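Local coordinates for protein CDP-4-keto-6-deoxy-D-glucose-3-dehydrase (Yersinia pseudotuberculosis, PDB 3BB8) that probably catalyses the pyridoxal phosphate-dependent removal of the C3 hydroxyl from CDP-4-keto-6-deoxy-D-glucose, a step in making a lipopolysaccharide sugar, at residues Lys31-Pro36 against Glu368-Thr373; Ile114-Gly119 against Val137-Pro142; Thr143-Ala148 against Leu168-Asp173; Phe317-Asp322 against His421-Val426; Leu375-Asn380 against Thr408-Ile413. The protein carries 1 engineered substitution. All coordinates share one frame; numbering follows the deposited sequence.

Contact 1. Residues Lys31-Pro36 against Glu368-Thr373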
# COMPACT_ATOMS: atom_id res chain seq x y z
N LYS A 31 24.06 -1.97 29.52
CA LYS A 31 23.80 -3.09 28.61
C LYS A 31 22.45 -2.95 27.93
O LYS A 31 22.32 -3.18 26.73
CB LYS A 31 23.87 -4.42 29.37
CG LYS A 31 23.92 -5.63 28.46
CD LYS A 31 24.23 -6.91 29.23
CE LYS A 31 24.45 -8.08 28.29
NZ LYS A 31 24.77 -9.34 29.02
N SER A 32 21.43 -2.57 28.71
CA SER A 32 20.08 -2.38 28.18
C SER A 32 20.06 -1.12 27.31
O SER A 32 20.80 -0.18 27.57
CB SER A 32 19.08 -2.21 29.32
OG SER A 32 19.01 -3.36 30.13
N VAL A 33 19.20 -1.11 26.30
CA VAL A 33 19.09 0.05 25.43
C VAL A 33 17.86 0.87 25.78
O VAL A 33 16.93 0.37 26.43
CB VAL A 33 19.00 -0.35 23.95
CG1 VAL A 33 20.29 -0.98 23.50
CG2 VAL A 33 17.83 -1.30 23.75
N VAL A 34 17.86 2.13 25.37
CA VAL A 34 16.71 3.01 25.59
C VAL A 34 16.36 3.58 24.22
O VAL A 34 16.76 4.70 23.88
CB VAL A 34 17.05 4.16 26.55
CG1 VAL A 34 15.80 4.98 26.82
CG2 VAL A 34 17.62 3.60 27.85
N PRO A 35 15.64 2.80 23.40
CA PRO A 35 15.25 3.24 22.06
C PRO A 35 14.29 4.41 22.08
O PRO A 35 13.58 4.63 23.06
CB PRO A 35 14.64 1.98 21.44
CG PRO A 35 14.06 1.28 22.62
CD PRO A 35 15.14 1.44 23.67
N PRO A 36 14.26 5.20 21.00
CA PRO A 36 13.36 6.36 20.93
C PRO A 36 11.91 5.94 20.70
O PRO A 36 10.99 6.72 20.92
CB PRO A 36 13.94 7.16 19.76
CG PRO A 36 14.45 6.10 18.85
CD PRO A 36 15.10 5.10 19.79
N GLU A 368 26.66 5.76 22.30
CA GLU A 368 27.56 4.87 23.01
C GLU A 368 26.94 4.44 24.33
O GLU A 368 27.10 3.30 24.76
CB GLU A 368 28.90 5.58 23.26
CG GLU A 368 29.50 6.18 21.98
CD GLU A 368 30.85 6.85 22.21
OE1 GLU A 368 30.96 7.68 23.14
OE2 GLU A 368 31.79 6.55 21.44
N ALA A 369 26.21 5.36 24.96
CA ALA A 369 25.55 5.10 26.24
C ALA A 369 24.28 4.26 26.10
O ALA A 369 23.60 3.99 27.09
CB ALA A 369 25.16 6.43 26.89
N LYS A 370 23.96 3.86 24.87
CA LYS A 370 22.77 3.04 24.57
C LYS A 370 21.47 3.84 24.59
O LYS A 370 20.39 3.26 24.71
CB LYS A 370 22.67 1.89 25.58
CG LYS A 370 23.87 0.97 25.65
CD LYS A 370 23.89 -0.02 24.50
CE LYS A 370 24.91 -1.11 24.76
NZ LYS A 370 24.96 -2.13 23.67
N VAL A 371 21.57 5.15 24.49
CA VAL A 371 20.39 6.01 24.47
C VAL A 371 20.11 6.39 23.03
O VAL A 371 20.84 7.21 22.44
CB VAL A 371 20.62 7.29 25.28
CG1 VAL A 371 19.42 8.24 25.12
CG2 VAL A 371 20.84 6.95 26.74
N GLY A 372 19.06 5.81 22.46
CA GLY A 372 18.73 6.09 21.08
C GLY A 372 18.21 7.50 20.85
O GLY A 372 17.52 8.07 21.70
N THR A 373 18.57 8.07 19.71
CA THR A 373 18.11 9.40 19.34
C THR A 373 17.67 9.38 17.88
O THR A 373 18.01 8.46 17.12
CB THR A 373 19.23 10.48 19.49
OG1 THR A 373 20.34 10.13 18.65
CG2 THR A 373 19.70 10.58 20.94
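Lys-370 meets Val-33 with a side chain bent near its root: CG lies anti to the carbonyl carbon (chi1 -57°), and a second turn at chi2 (-79°) lays the otherwise extended methylenes along the backbone of 31-33. The chain touches in sequence as it goes. Its CB sits 3.4 Å from the O of Ser-32, its CD packs obliquely on CG1 of Val-33 at 3.9 Å, and its CE comes 3.9 Å from the O of Lys-31, so aliphatic carbons lie against two peptide carbonyls.

Next to this chain the backbones are joined by a single bridge, parallel in sense, between Val-34 and Val-371. The N of Val-34 donates to the O of Lys-370 at 2.8 Å, almost in line with the C=O bond. The return bond, from the N of Gly-372 to the O of Val-34 at 2.9 Å, comes in well above the plane of that carbonyl, 43° out of it. Lys-370, just past helix 359-368, closes it with a Schellman motif, and its positive phi turns the chain out alongside the N-terminal arm at 31-36. In an aspartate aminotransferase fold this helix belongs to the C-terminal part of the chain, and the contact clips the arm onto it.

Val-34 and Val-371 both pack against Val-425 of helix 419-432, which lines this side of the bridge. Ser-32 turns its OG to the N of Glu-28. Further along, the ring of Pro-36 rests on the bare backbone of Gly-372, CD to CA 4.0 Å, and also touches Trp-410.

Contact 2. Residues Ile114-Gly119 against Val137-Pro142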
# COMPACT_ATOMS: atom_id res chain seq x y z
N ILE A 114 -0.90 24.58 1.65
CA ILE A 114 -0.03 25.16 2.66
C ILE A 114 0.40 24.09 3.66
O ILE A 114 -0.42 23.30 4.14
CB ILE A 114 -0.75 26.30 3.43
CG1 ILE A 114 -0.95 27.50 2.50
CG2 ILE A 114 0.06 26.70 4.65
CD1 ILE A 114 -1.80 28.61 3.09
N THR A 115 1.69 24.06 3.97
CA THR A 115 2.22 23.07 4.91
C THR A 115 3.54 23.60 5.47
O THR A 115 3.91 24.74 5.19
CB THR A 115 2.43 21.71 4.19
OG1 THR A 115 2.78 20.70 5.15
CG2 THR A 115 3.54 21.81 3.16
N VAL A 116 4.25 22.80 6.25
CA VAL A 116 5.53 23.25 6.80
C VAL A 116 6.64 22.34 6.29
O VAL A 116 6.38 21.20 5.90
CB VAL A 116 5.53 23.25 8.35
CG1 VAL A 116 4.44 24.19 8.85
CG2 VAL A 116 5.31 21.84 8.89
N ALA A 117 7.87 22.85 6.27
CA ALA A 117 9.01 22.08 5.79
C ALA A 117 9.68 21.25 6.90
O ALA A 117 10.49 20.36 6.63
CB ALA A 117 10.03 23.01 5.15
N ALA A 118 9.34 21.54 8.15
CA ALA A 118 9.90 20.78 9.25
C ALA A 118 8.96 19.62 9.57
O ALA A 118 8.20 19.67 10.53
CB ALA A 118 10.07 21.68 10.48
N GLY A 119 9.01 18.57 8.76
CA GLY A 119 8.14 17.44 9.01
C GLY A 119 8.56 16.13 8.37
O GLY A 119 9.74 15.88 8.14
N VAL A 137 5.65 27.52 5.39
CA VAL A 137 5.80 28.61 6.35
C VAL A 137 6.56 28.00 7.53
O VAL A 137 6.44 26.81 7.81
CB VAL A 137 4.45 29.19 6.85
CG1 VAL A 137 3.74 29.88 5.72
CG2 VAL A 137 3.60 28.09 7.47
N ASP A 138 7.35 28.82 8.22
CA ASP A 138 8.16 28.34 9.33
C ASP A 138 7.39 27.78 10.53
O ASP A 138 6.20 28.03 10.70
CB ASP A 138 9.09 29.47 9.79
CG ASP A 138 10.31 28.96 10.54
OD1 ASP A 138 10.89 27.94 10.12
OD2 ASP A 138 10.69 29.59 11.55
N VAL A 139 8.09 26.99 11.34
CA VAL A 139 7.51 26.40 12.53
C VAL A 139 8.02 27.15 13.77
O VAL A 139 8.79 28.11 13.66
CB VAL A 139 7.89 24.92 12.68
CG1 VAL A 139 7.34 24.11 11.51
CG2 VAL A 139 9.40 24.78 12.76
N ASP A 140 7.58 26.70 14.94
CA ASP A 140 8.00 27.32 16.20
C ASP A 140 8.69 26.31 17.11
O ASP A 140 8.30 25.14 17.17
CB ASP A 140 6.79 27.93 16.91
CG ASP A 140 7.09 28.27 18.36
OD1 ASP A 140 6.95 27.38 19.22
OD2 ASP A 140 7.45 29.44 18.63
N ILE A 141 9.72 26.77 17.81
CA ILE A 141 10.25 26.04 18.96
C ILE A 141 9.78 26.66 20.27
O ILE A 141 9.63 27.87 20.38
CB ILE A 141 11.79 26.00 18.94
CG1 ILE A 141 12.30 25.49 17.59
CG2 ILE A 141 12.31 25.13 20.08
CD1 ILE A 141 13.74 25.87 17.30
N PRO A 142 9.54 25.81 21.26
CA PRO A 142 9.92 24.40 21.18
C PRO A 142 8.70 23.48 21.13
O PRO A 142 8.76 22.35 21.60
CB PRO A 142 10.69 24.17 22.48
CG PRO A 142 10.11 25.16 23.43
CD PRO A 142 9.78 26.37 22.61
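Val-139 sets CG1 against both Val-116 and Ala-118, 3.7 Å from the CB of Val-116 and 3.8 Å from the CB of Ala-118. Its other methyl, CG2, also lies against the CB of Ala-118. The side chains of Val-116 and Val-139 lie roughly perpendicular, and with chi1 at -60° Val-116 sends CG1 back over the chain of Val-137, 3.5 Å from the O of that residue. One backbone bond spans the contact: the N of Val-137 donates to the O of Thr-115 at 3.3 Å, long and bent (141° at the hydrogen), with the donor in the carbonyl plane.

In the next shell, Val-146 packs on Val-116 and Val-137, and helix 399-407 covers Val-139 through Thr-401 and Ile-404. That helix is itself tied down by Asp-138, whose carboxylate takes bonds from Thr-401 OG1 and Asn-400 N. The two segments hold the C-terminal ends of the parallel strands of a beta-alpha-beta unit, whose crossover is helix 121-129, and the loop after the first strand leads to Phe-120 at the pyridoxal phosphate. Where the strands diverge, cohesion therefore passes from peptide bonding to buried methyl packing.

Contact 3. Residues Thr143-Ala148 against Leu168-Asp173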
# COMPACT_ATOMS: atom_id res chain seq x y z
N THR A 143 7.61 23.97 20.55
CA THR A 143 6.47 23.13 20.22
C THR A 143 6.73 22.33 18.94
O THR A 143 6.19 21.24 18.76
CB THR A 143 5.19 23.96 20.04
OG1 THR A 143 5.24 24.67 18.79
CG2 THR A 143 5.03 24.95 21.18
N TYR A 144 7.56 22.88 18.06
CA TYR A 144 7.91 22.20 16.82
C TYR A 144 6.76 22.03 15.84
O TYR A 144 6.75 21.12 15.02
CB TYR A 144 8.58 20.86 17.12
CG TYR A 144 9.77 21.01 18.04
CD1 TYR A 144 9.66 20.78 19.41
CD2 TYR A 144 11.00 21.45 17.55
CE1 TYR A 144 10.72 20.99 20.27
CE2 TYR A 144 12.08 21.67 18.40
CZ TYR A 144 11.93 21.43 19.77
OH TYR A 144 12.99 21.66 20.63
N ASN A 145 5.78 22.93 15.93
CA ASN A 145 4.64 22.93 15.05
C ASN A 145 4.55 24.28 14.34
O ASN A 145 5.19 25.25 14.76
CB ASN A 145 3.35 22.64 15.82
CG ASN A 145 3.14 21.15 16.06
OD1 ASN A 145 3.66 20.58 17.02
ND2 ASN A 145 2.39 20.51 15.17
N VAL A 146 3.77 24.33 13.27
CA VAL A 146 3.67 25.54 12.45
C VAL A 146 3.56 26.79 13.32
O VAL A 146 2.84 26.80 14.32
CB VAL A 146 2.47 25.48 11.50
CG1 VAL A 146 1.17 25.32 12.28
CG2 VAL A 146 2.42 26.72 10.62
N ASN A 147 4.27 27.84 12.94
CA ASN A 147 3.95 29.19 13.38
C ASN A 147 2.65 29.70 12.77
O ASN A 147 2.67 30.45 11.79
CB ASN A 147 5.10 30.15 13.06
CG ASN A 147 4.95 31.49 13.74
OD1 ASN A 147 5.85 32.32 13.71
ND2 ASN A 147 3.79 31.71 14.36
N ALA A 148 1.53 29.30 13.35
CA ALA A 148 0.22 29.65 12.82
C ALA A 148 0.04 31.06 12.28
O ALA A 148 -0.63 31.26 11.26
CB ALA A 148 -0.84 29.38 13.88
N LEU A 168 5.15 15.15 16.33
CA LEU A 168 5.53 14.40 17.52
C LEU A 168 4.47 14.29 18.62
O LEU A 168 4.81 14.07 19.79
CB LEU A 168 6.82 14.97 18.11
CG LEU A 168 8.07 14.79 17.23
CD1 LEU A 168 9.26 15.52 17.86
CD2 LEU A 168 8.36 13.31 17.07
N GLY A 169 3.20 14.40 18.25
CA GLY A 169 2.15 14.29 19.25
C GLY A 169 1.68 15.66 19.71
O GLY A 169 0.52 15.82 20.11
N ASN A 170 2.57 16.64 19.64
CA ASN A 170 2.20 17.99 20.05
C ASN A 170 1.26 18.54 18.98
O ASN A 170 1.43 18.25 17.80
CB ASN A 170 3.45 18.86 20.23
CG ASN A 170 3.16 20.15 20.98
OD1 ASN A 170 2.26 20.20 21.83
ND2 ASN A 170 3.92 21.20 20.67
N LEU A 171 0.28 19.33 19.40
CA LEU A 171 -0.72 19.86 18.49
C LEU A 171 -0.32 21.25 17.98
O LEU A 171 0.13 22.09 18.75
CB LEU A 171 -2.08 19.93 19.17
CG LEU A 171 -2.64 18.61 19.71
CD1 LEU A 171 -2.18 18.40 21.15
CD2 LEU A 171 -4.15 18.58 19.61
N PHE A 172 -0.48 21.46 16.68
CA PHE A 172 -0.37 22.80 16.11
C PHE A 172 -1.57 23.66 16.49
O PHE A 172 -2.55 23.17 17.03
CB PHE A 172 -0.24 22.72 14.58
CG PHE A 172 -1.45 22.15 13.90
CD1 PHE A 172 -2.59 22.92 13.72
CD2 PHE A 172 -1.45 20.85 13.44
CE1 PHE A 172 -3.71 22.40 13.10
CE2 PHE A 172 -2.57 20.32 12.81
CZ PHE A 172 -3.69 21.10 12.64
N ASP A 173 -1.47 24.96 16.20
CA ASP A 173 -2.45 25.93 16.68
C ASP A 173 -3.77 25.81 15.93
O ASP A 173 -4.05 26.60 15.03
CB ASP A 173 -1.90 27.35 16.57
CG ASP A 173 -2.83 28.38 17.17
OD1 ASP A 173 -4.01 28.06 17.39
OD2 ASP A 173 -2.37 29.52 17.41
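The amide of Asn-170 overlaps Thr-143, its ND2 donating to the O of Thr-143 at 3.0 Å in a nearly straight bond (169° at the hydrogen) that lies in the amide plane. The acceptor is approached from the side of its C=O bond. Thr-143 belongs to the turn of a beta hairpin between strands 133-140 and 145-146, in which Tyr-144 and Asn-145 together face Asp-140 as a G1 beta bulge. The loop leading to helix 174-184 runs past this hairpin. The other end of the Asn-170 amide is occupied too, OD1 accepting from the N of Thr-337, which fixes the rotation of the group.

Asn-145 lies against residues 170-172. Its amide plane stands 79° from that of Asn-170, while its CB lies 3.7 Å from the CA of Phe-172. With CG between the backbone N and the carbonyl carbon (chi1 64°), Phe-172 turns its ring away to stack on His-166, and its CB faces the hairpin, where CG1 of Val-146 packs at 3.7 Å. The pyridoxal phosphate is about 9 Å from the side chain of Asn-145.

Asp-173 is the N-cap of helix 174-184, its OD1 accepting from the N of Glu-176. Ala-148 covers its flank, the CB of Ala-148 lying 3.5 Å from the CB of Asp-173 and 3.8 Å from OD2 of Asp-173.

Contact 4. Residues Phe317-Asp322 against His421-Val426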
# COMPACT_ATOMS: atom_id res chain seq x y z
N PHE A 317 6.73 11.70 29.75
CA PHE A 317 7.10 13.04 29.29
C PHE A 317 7.30 13.99 30.46
O PHE A 317 8.32 14.67 30.55
CB PHE A 317 6.01 13.61 28.38
CG PHE A 317 6.28 15.02 27.94
CD1 PHE A 317 7.01 15.28 26.78
CD2 PHE A 317 5.80 16.10 28.67
CE1 PHE A 317 7.25 16.58 26.36
CE2 PHE A 317 6.04 17.41 28.26
CZ PHE A 317 6.76 17.65 27.10
N LYS A 318 6.31 14.04 31.35
CA LYS A 318 6.35 14.92 32.51
C LYS A 318 7.57 14.59 33.37
O LYS A 318 8.33 15.47 33.76
CB LYS A 318 5.07 14.76 33.33
CG LYS A 318 4.86 15.84 34.37
CD LYS A 318 3.47 15.74 34.98
CE LYS A 318 3.12 16.96 35.81
NZ LYS A 318 1.71 16.90 36.29
N TYR A 319 7.75 13.30 33.64
CA TYR A 319 8.86 12.83 34.44
C TYR A 319 10.19 13.26 33.82
O TYR A 319 10.92 14.07 34.39
CB TYR A 319 8.80 11.30 34.53
CG TYR A 319 9.82 10.68 35.46
CD1 TYR A 319 9.73 10.86 36.85
CD2 TYR A 319 10.86 9.91 34.97
CE1 TYR A 319 10.65 10.27 37.71
CE2 TYR A 319 11.79 9.32 35.82
CZ TYR A 319 11.68 9.50 37.19
OH TYR A 319 12.59 8.90 38.04
N LEU A 320 10.49 12.73 32.64
CA LEU A 320 11.72 13.04 31.93
C LEU A 320 12.03 14.53 31.84
O LEU A 320 13.16 14.94 32.11
CB LEU A 320 11.67 12.46 30.51
CG LEU A 320 12.95 12.56 29.68
CD1 LEU A 320 14.10 11.85 30.41
CD2 LEU A 320 12.70 11.93 28.32
N LYS A 321 11.03 15.34 31.48
CA LYS A 321 11.24 16.78 31.36
C LYS A 321 11.57 17.43 32.70
O LYS A 321 12.37 18.37 32.77
CB LYS A 321 10.01 17.46 30.76
CG LYS A 321 10.23 18.96 30.54
CD LYS A 321 8.97 19.69 30.15
CE LYS A 321 9.22 21.17 30.03
NZ LYS A 321 7.99 21.94 29.76
N ASP A 322 10.93 16.95 33.76
CA ASP A 322 11.17 17.49 35.09
C ASP A 322 12.62 17.22 35.45
O ASP A 322 13.36 18.12 35.84
CB ASP A 322 10.26 16.82 36.12
CG ASP A 322 10.52 17.30 37.53
OD1 ASP A 322 10.24 18.49 37.82
OD2 ASP A 322 11.01 16.49 38.35
N HIS A 421 14.72 3.39 33.10
CA HIS A 421 15.22 3.68 31.75
C HIS A 421 15.48 5.17 31.67
O HIS A 421 16.58 5.61 31.34
CB HIS A 421 14.16 3.31 30.70
CG HIS A 421 14.07 1.84 30.41
ND1 HIS A 421 15.05 1.16 29.72
CD2 HIS A 421 13.12 0.92 30.71
CE1 HIS A 421 14.71 -0.11 29.60
NE2 HIS A 421 13.54 -0.28 30.20
N LEU A 422 14.46 5.95 32.00
CA LEU A 422 14.54 7.40 31.95
C LEU A 422 15.58 7.99 32.89
O LEU A 422 16.34 8.88 32.49
CB LEU A 422 13.17 8.01 32.23
CG LEU A 422 12.06 7.60 31.26
CD1 LEU A 422 10.78 8.37 31.60
CD2 LEU A 422 12.48 7.90 29.83
N ASP A 423 15.61 7.52 34.13
CA ASP A 423 16.58 8.01 35.09
C ASP A 423 17.98 7.81 34.53
O ASP A 423 18.85 8.68 34.67
CB ASP A 423 16.43 7.28 36.43
CG ASP A 423 15.27 7.80 37.26
OD1 ASP A 423 14.75 7.04 38.10
OD2 ASP A 423 14.88 8.98 37.07
N TYR A 424 18.20 6.67 33.89
CA TYR A 424 19.50 6.37 33.31
C TYR A 424 19.83 7.38 32.22
O TYR A 424 20.97 7.85 32.13
CB TYR A 424 19.51 4.96 32.71
CG TYR A 424 20.76 4.69 31.90
CD1 TYR A 424 21.99 4.48 32.53
CD2 TYR A 424 20.73 4.70 30.51
CE1 TYR A 424 23.16 4.29 31.79
CE2 TYR A 424 21.89 4.51 29.76
CZ TYR A 424 23.09 4.30 30.40
OH TYR A 424 24.24 4.11 29.67
N VAL A 425 18.85 7.70 31.39
CA VAL A 425 19.05 8.67 30.32
C VAL A 425 19.44 10.01 30.92
O VAL A 425 20.40 10.64 30.47
CB VAL A 425 17.76 8.83 29.46
CG1 VAL A 425 17.85 10.08 28.60
CG2 VAL A 425 17.58 7.61 28.59
N VAL A 426 18.69 10.44 31.92
CA VAL A 426 18.95 11.71 32.59
C VAL A 426 20.37 11.80 33.15
O VAL A 426 21.01 12.84 33.07
CB VAL A 426 17.93 11.96 33.74
CG1 VAL A 426 18.41 13.09 34.64
CG2 VAL A 426 16.58 12.33 33.16
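Leu-422 meets Tyr-319 and Leu-320 where two helices pack side by side, helix 293-323 and helix 419-432. Their local axes run in the same general direction, crossing at -24° and approaching to 10.0 Å. CD1 of Leu-422 lies at the edge of the Tyr-319 ring, close to its plane, 3.7 Å from CD2 of the tyrosine. The second methyl of Leu-422, CD2, lies 4.3 Å from CD1 of Leu-320.

Next comes the polar Asp-423. Tyr-319 reaches it because its CG is anti to the backbone N (chi1 -174°), which swings the ring across the groove with its hydroxyl leading. The OH donates to OD2 of Asp-423; the modelled separation of 2.5 Å is very short and its exact value doubtful. OD1 of the same carboxylate is 2.9 Å from that OH, and the ring and carboxylate planes are 54° apart. The ring also stacks on His-419, a second restraint on its rotation.

One turn beyond Leu-422, Val-426 completes the apolar row on the buried side, where Ile-413 and Phe-347 also touch Leu-320. The side chains of Leu-320 and Val-426 pass alongside one another, running opposite ways, with CD1 of the leucine 3.7 Å from CG2 of the valine.

Contact 5. Residues Leu375-Asn380 against Thr408-Ile413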
# COMPACT_ATOMS: atom_id res chain seq x y z
N LEU A 375 16.72 12.34 14.57
CA LEU A 375 16.62 13.72 14.18
C LEU A 375 15.13 13.93 13.88
O LEU A 375 14.39 12.96 13.77
CB LEU A 375 17.50 13.99 12.95
CG LEU A 375 19.00 13.71 13.17
CD1 LEU A 375 19.81 14.37 12.06
CD2 LEU A 375 19.46 14.28 14.53
N LEU A 376 14.69 15.18 13.77
CA LEU A 376 13.28 15.46 13.50
C LEU A 376 12.88 15.20 12.04
O LEU A 376 12.47 16.11 11.32
CB LEU A 376 12.95 16.90 13.91
CG LEU A 376 11.45 17.24 14.05
CD1 LEU A 376 10.80 16.21 14.93
CD2 LEU A 376 11.26 18.62 14.65
N PHE A 377 13.03 13.94 11.64
CA PHE A 377 12.69 13.49 10.29
C PHE A 377 13.48 14.29 9.26
O PHE A 377 14.68 14.50 9.43
CB PHE A 377 11.18 13.61 10.03
CG PHE A 377 10.34 12.92 11.08
CD1 PHE A 377 10.63 11.62 11.49
CD2 PHE A 377 9.27 13.59 11.68
CE1 PHE A 377 9.89 11.00 12.49
CE2 PHE A 377 8.51 12.97 12.69
CZ PHE A 377 8.82 11.67 13.10
N ALA A 378 12.83 14.75 8.20
CA ALA A 378 13.54 15.50 7.16
C ALA A 378 14.23 16.81 7.57
O ALA A 378 14.99 17.38 6.79
CB ALA A 378 12.58 15.76 5.99
N GLY A 379 13.98 17.28 8.79
CA GLY A 379 14.59 18.53 9.23
C GLY A 379 14.01 19.68 8.44
O GLY A 379 13.16 20.42 8.93
N ASN A 380 14.50 19.86 7.22
CA ASN A 380 13.99 20.90 6.33
C ASN A 380 13.82 20.26 4.96
O ASN A 380 14.79 20.07 4.23
CB ASN A 380 14.96 22.08 6.24
CG ASN A 380 14.43 23.20 5.35
OD1 ASN A 380 14.93 24.33 5.39
ND2 ASN A 380 13.41 22.89 4.54
N THR A 408 18.09 20.16 16.40
CA THR A 408 17.08 19.37 17.11
C THR A 408 17.20 17.86 16.95
O THR A 408 17.78 17.36 16.00
CB THR A 408 15.67 19.81 16.66
OG1 THR A 408 15.56 21.23 16.82
CG2 THR A 408 14.59 19.14 17.50
N PHE A 409 16.64 17.15 17.92
CA PHE A 409 16.63 15.70 17.90
C PHE A 409 15.64 15.27 18.99
O PHE A 409 15.24 16.09 19.81
CB PHE A 409 18.04 15.15 18.18
CG PHE A 409 18.48 15.30 19.61
CD1 PHE A 409 18.30 14.25 20.52
CD2 PHE A 409 19.09 16.47 20.05
CE1 PHE A 409 18.72 14.38 21.85
CE2 PHE A 409 19.51 16.60 21.37
CZ PHE A 409 19.32 15.56 22.28
N TRP A 410 15.22 14.01 18.98
CA TRP A 410 14.29 13.56 20.00
C TRP A 410 14.67 12.20 20.56
O TRP A 410 15.38 11.44 19.91
CB TRP A 410 12.84 13.52 19.47
CG TRP A 410 12.61 12.70 18.22
CD1 TRP A 410 12.84 13.10 16.93
CD2 TRP A 410 12.06 11.38 18.15
NE1 TRP A 410 12.46 12.10 16.06
CE2 TRP A 410 11.98 11.04 16.78
CE3 TRP A 410 11.63 10.45 19.10
CZ2 TRP A 410 11.49 9.81 16.34
CZ3 TRP A 410 11.14 9.23 18.66
CH2 TRP A 410 11.07 8.92 17.29
N ILE A 411 14.19 11.91 21.76
CA ILE A 411 14.42 10.61 22.38
C ILE A 411 13.13 10.01 22.92
O ILE A 411 12.04 10.54 22.67
CB ILE A 411 15.45 10.70 23.53
CG1 ILE A 411 14.94 11.64 24.62
CG2 ILE A 411 16.80 11.17 23.00
CD1 ILE A 411 16.03 12.18 25.52
N GLY A 412 13.24 8.91 23.65
CA GLY A 412 12.15 7.97 23.80
C GLY A 412 11.37 8.18 25.08
O GLY A 412 11.95 8.22 26.17
N ILE A 413 10.05 8.30 24.95
CA ILE A 413 9.17 8.33 26.12
C ILE A 413 7.98 7.38 25.93
O ILE A 413 6.95 7.52 26.60
CB ILE A 413 8.65 9.78 26.31
CG1 ILE A 413 8.28 10.41 24.97
CG2 ILE A 413 9.68 10.61 27.07
CD1 ILE A 413 7.02 9.84 24.33
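Hydrogen bonding between Leu-375 and Trp-410 is limited to one weak link: the indole NE1 donates to the O of Leu-375 at 3.1 Å, bent to 127° at the hydrogen, with the oxygen at the edge of the indole near its plane. The same carbonyl is also met weakly by the N of Phe-377 at 2.7 Å, closing an inverse gamma turn centred on Leu-376.

The aromatic pair is edge-to-face. Trp-410 directs an edge at the face of Phe-377, planes 63° apart, with the phenyl centroid 5.9 Å from that of the five-membered indole ring. Phe-377 opens the corner of a type II' beta turn from Leu-376 to Gly-379, and in this aminotransferase-type fold the turn delivers its ring to the cofactor pocket, where it touches pyridoxal phosphate and meets Phe-120 edge-to-face. Tyr-276 of the second subunit bonds through OH to the O of Phe-377, and Tyr-280 of the second subunit packs on Trp-410.

Apolar contacts make up the rest. CD2 of Leu-375 lies 4.0 Å from the CB of Phe-409 and 3.8 Å from the O of Thr-408. CD1 of Leu-376 approaches CD1 of Trp-410 at 4.2 Å, while Ile-404 of helix 399-407 packs on Leu-376.

From the N terminus, the arm at 31-36 opens the longest loop, closed at 368-373 by contact 1. Inside it nest contact 2, across a beta-alpha-beta unit, and then contact 3; the two follow in series and share a hairpin, with Asp-140 N bonded to Asn-145 O. Contact 4 opens at 317-322 before contact 1 has closed and ends at 421-426, so these two cross. Contact 5 is nested within contact 4. It touches all the others: Gly-119 O meets Ala-378 N, Leu-168 packs on Leu-376, Gly-372 O on Ile-411, and Leu-320 on Ile-413. It thus connects the sheet near the cofactor to helices 293-323 and 419-432 and the N-terminal arm.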